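Local coordinates for protein Myo-inositol 2-dehydrogenase (Lactobacillus plantarum WCFS1, PDB 3CEA) that probably catalyses the NAD-dependent oxidation of myo-inositol at its 2-hydroxyl, with the dinucleotide held by a Rossmann-fold domain, at residues Lys30-Lys35 and Glu301-Val306. Numbering follows the deposited sequence.
Sequences KIQGVK and EVQDFV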
ATOM      1  N   LYS A  30      -7.821 -18.925 -27.008  1.00 50.61           N
ATOM      2  CA  LYS A  30      -7.358 -19.493 -25.740  1.00 51.08           C
ATOM      3  C   LYS A  30      -7.971 -20.847 -25.389  1.00 50.89           C
ATOM      4  O   LYS A  30      -7.249 -21.768 -25.005  1.00 51.18           O
ATOM      5  CB  LYS A  30      -7.559 -18.495 -24.594  1.00 50.96           C
ATOM      6  CG  LYS A  30      -6.775 -17.196 -24.760  1.00 51.86           C
ATOM      7  CD  LYS A  30      -6.947 -16.286 -23.556  1.00 52.06           C
ATOM      8  CE  LYS A  30      -6.380 -14.894 -23.809  1.00 55.09           C
ATOM      9  NZ  LYS A  30      -4.891 -14.888 -23.859  1.00 57.66           N
ATOM     10  N   ILE A  31      -9.291 -20.968 -25.523  1.00 50.48           N
ATOM     11  CA  ILE A  31     -10.003 -22.185 -25.120  1.00 50.10           C
ATOM     12  C   ILE A  31      -9.620 -23.382 -25.996  1.00 50.30           C
ATOM     13  O   ILE A  31      -9.553 -23.273 -27.221  1.00 50.06           O
ATOM     14  CB  ILE A  31     -11.548 -21.993 -25.116  1.00 49.89           C
ATOM     15  CG1 ILE A  31     -11.954 -20.679 -24.427  1.00 49.38           C
ATOM     16  CG2 ILE A  31     -12.248 -23.196 -24.477  1.00 49.08           C
ATOM     17  CD1 ILE A  31     -11.553 -20.557 -22.960  1.00 47.56           C
ATOM     18  N   GLN A  32      -9.370 -24.517 -25.346  1.00 50.61           N
ATOM     19  CA  GLN A  32      -8.962 -25.740 -26.030  1.00 51.05           C
ATOM     20  C   GLN A  32     -10.107 -26.733 -26.184  1.00 50.83           C
ATOM     21  O   GLN A  32     -11.011 -26.793 -25.344  1.00 51.09           O
ATOM     22  CB  GLN A  32      -7.802 -26.406 -25.292  1.00 51.35           C
ATOM     23  CG  GLN A  32      -6.517 -25.596 -25.302  1.00 54.25           C
ATOM     24  CD  GLN A  32      -5.284 -26.462 -25.155  1.00 57.30           C
ATOM     25  OE1 GLN A  32      -5.170 -27.255 -24.213  1.00 57.73           O
ATOM     26  NE2 GLN A  32      -4.350 -26.317 -26.088  1.00 58.44           N
ATOM     27  N   GLY A  33     -10.055 -27.512 -27.262  1.00 50.27           N
ATOM     28  CA  GLY A  33     -11.053 -28.542 -27.538  1.00 49.64           C
ATOM     29  C   GLY A  33     -12.364 -27.988 -28.061  1.00 49.18           C
ATOM     30  O   GLY A  33     -13.394 -28.663 -27.997  1.00 49.23           O
ATOM     31  N   VAL A  34     -12.322 -26.763 -28.580  1.00 48.76           N
ATOM     32  CA  VAL A  34     -13.515 -26.090 -29.093  1.00 48.34           C
ATOM     33  C   VAL A  34     -13.224 -25.336 -30.397  1.00 48.19           C
ATOM     34  O   VAL A  34     -12.099 -24.883 -30.630  1.00 48.15           O
ATOM     35  CB  VAL A  34     -14.146 -25.145 -28.020  1.00 48.27           C
ATOM     36  CG1 VAL A  34     -13.412 -23.804 -27.948  1.00 48.28           C
ATOM     37  CG2 VAL A  34     -15.626 -24.932 -28.287  1.00 47.75           C
ATOM     38  N   LYS A  35     -14.245 -25.221 -31.243  1.00 47.95           N
ATOM     39  CA  LYS A  35     -14.158 -24.457 -32.479  1.00 47.72           C
ATOM     40  C   LYS A  35     -15.418 -23.612 -32.642  1.00 47.67           C
ATOM     41  O   LYS A  35     -16.528 -24.146 -32.722  1.00 47.72           O
ATOM     42  CB  LYS A  35     -13.975 -25.396 -33.677  1.00 47.69           C
ATOM     43  CG  LYS A  35     -13.494 -24.711 -34.950  1.00 47.83           C
ATOM     44  N   GLU A 301     -13.460 -20.171 -16.731  1.00 43.88           N
ATOM     45  CA  GLU A 301     -14.844 -20.656 -16.601  1.00 43.89           C
ATOM     46  C   GLU A 301     -15.376 -21.274 -17.892  1.00 44.41           C
ATOM     47  O   GLU A 301     -16.087 -22.282 -17.853  1.00 44.78           O
ATOM     48  CB  GLU A 301     -15.794 -19.555 -16.110  1.00 43.72           C
ATOM     49  CG  GLU A 301     -16.128 -18.483 -17.136  1.00 43.41           C
ATOM     50  CD  GLU A 301     -17.367 -17.686 -16.788  1.00 43.60           C
ATOM     51  OE1 GLU A 301     -18.113 -18.087 -15.867  1.00 43.07           O
ATOM     52  OE2 GLU A 301     -17.599 -16.655 -17.450  1.00 43.69           O
ATOM     53  N   VAL A 302     -15.037 -20.661 -19.026  1.00 44.57           N
ATOM     54  CA  VAL A 302     -15.455 -21.160 -20.334  1.00 44.63           C
ATOM     55  C   VAL A 302     -14.734 -22.470 -20.643  1.00 44.50           C
ATOM     56  O   VAL A 302     -15.333 -23.399 -21.187  1.00 44.69           O
ATOM     57  CB  VAL A 302     -15.245 -20.102 -21.449  1.00 44.74           C
ATOM     58  CG1 VAL A 302     -15.399 -20.718 -22.836  1.00 44.09           C
ATOM     59  CG2 VAL A 302     -16.231 -18.955 -21.275  1.00 45.42           C
ATOM     60  N   GLN A 303     -13.457 -22.540 -20.270  1.00 44.24           N
ATOM     61  CA  GLN A 303     -12.683 -23.772 -20.380  1.00 44.21           C
ATOM     62  C   GLN A 303     -13.299 -24.877 -19.521  1.00 44.07           C
ATOM     63  O   GLN A 303     -13.377 -26.028 -19.951  1.00 44.02           O
ATOM     64  CB  GLN A 303     -11.222 -23.537 -19.984  1.00 44.30           C
ATOM     65  CG  GLN A 303     -10.306 -24.743 -20.213  1.00 44.08           C
ATOM     66  CD  GLN A 303     -10.072 -25.028 -21.685  1.00 44.67           C
ATOM     67  OE1 GLN A 303      -9.430 -24.245 -22.387  1.00 45.24           O
ATOM     68  NE2 GLN A 303     -10.591 -26.156 -22.159  1.00 44.31           N
ATOM     69  N   ASP A 304     -13.737 -24.516 -18.315  1.00 44.03           N
ATOM     70  CA  ASP A 304     -14.393 -25.460 -17.410  1.00 44.11           C
ATOM     71  C   ASP A 304     -15.686 -26.001 -18.021  1.00 44.03           C
ATOM     72  O   ASP A 304     -15.970 -27.197 -17.917  1.00 43.91           O
ATOM     73  CB  ASP A 304     -14.666 -24.813 -16.048  1.00 44.13           C
ATOM     74  CG  ASP A 304     -15.271 -25.787 -15.042  1.00 44.72           C
ATOM     75  OD1 ASP A 304     -14.687 -26.873 -14.821  1.00 45.49           O
ATOM     76  OD2 ASP A 304     -16.330 -25.459 -14.464  1.00 44.14           O
ATOM     77  N   PHE A 305     -16.453 -25.117 -18.661  1.00 43.71           N
ATOM     78  CA  PHE A 305     -17.676 -25.500 -19.368  1.00 43.74           C
ATOM     79  C   PHE A 305     -17.390 -26.480 -20.503  1.00 43.85           C
ATOM     80  O   PHE A 305     -18.077 -27.492 -20.641  1.00 43.90           O
ATOM     81  CB  PHE A 305     -18.403 -24.259 -19.906  1.00 43.71           C
ATOM     82  CG  PHE A 305     -19.514 -24.570 -20.875  1.00 42.92           C
ATOM     83  CD1 PHE A 305     -20.753 -25.007 -20.418  1.00 41.94           C
ATOM     84  CD2 PHE A 305     -19.321 -24.421 -22.246  1.00 43.58           C
ATOM     85  CE1 PHE A 305     -21.782 -25.294 -21.310  1.00 42.08           C
ATOM     86  CE2 PHE A 305     -20.343 -24.705 -23.148  1.00 42.28           C
ATOM     87  CZ  PHE A 305     -21.577 -25.142 -22.679  1.00 42.87           C
ATOM     88  N   VAL A 306     -16.380 -26.163 -21.314  1.00 43.91           N
ATOM     89  CA  VAL A 306     -15.968 -27.014 -22.431  1.00 43.85           C
ATOM     90  C   VAL A 306     -15.545 -28.396 -21.926  1.00 44.02           C
ATOM     91  O   VAL A 306     -15.961 -29.416 -22.482  1.00 44.19           O
ATOM     92  CB  VAL A 306     -14.853 -26.343 -23.282  1.00 43.74           C
ATOM     93  CG1 VAL A 306     -14.223 -27.333 -24.257  1.00 43.52           C
ATOM     94  CG2 VAL A 306     -15.413 -25.148 -24.040  1.00 43.18           C
TER
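Ile31 and Gln303 bring the two backbones closest, their CA atoms 5.7 Å apart, where the turn joining helix 20-29 to strand 34-40 of the Rossmann fold meets helix 295-311, a late helix packed onto the nucleotide-binding domain. The carboxamide of Gln303 pairs with the backbone N and O of Gln32, one bond from each of its polar atoms. Gln32 N donates to Gln303 OE1 at 3.0 Å, nearly straight (169°) and in the carbonyl plane on a lone pair. Gln303 NE2 returns a longer bond, 3.3 Å to Gln32 O, with the donor tilted out of that carbonyl's plane; the two bonds together fix the rotation of the amide. With chi1 at -174°, CG of Gln303 points opposite the backbone N, and the chain then bends at chi2 (70°), bringing the amide against Gln32. A leucine here would probably leave Gln32 N and O without these partners and the turn less firmly tied to the helix. Beside the amide, Ile31 packs against the helix: CG1 lies 3.8 Å from Val302 CG1, the two side chains crossing at about a right angle. Val302 also touches His23 and Leu27 of helix 20-29, which places this helix face against the first helix of the Rossmann fold. Gln32 NE2 makes a weak hydrogen bond to Val28 O of a second subunit. Val306 uses both methyls: CG2 lies 3.7 Å from Ile31 CG2, and CG1 lies 3.4 Å from Gln32 O.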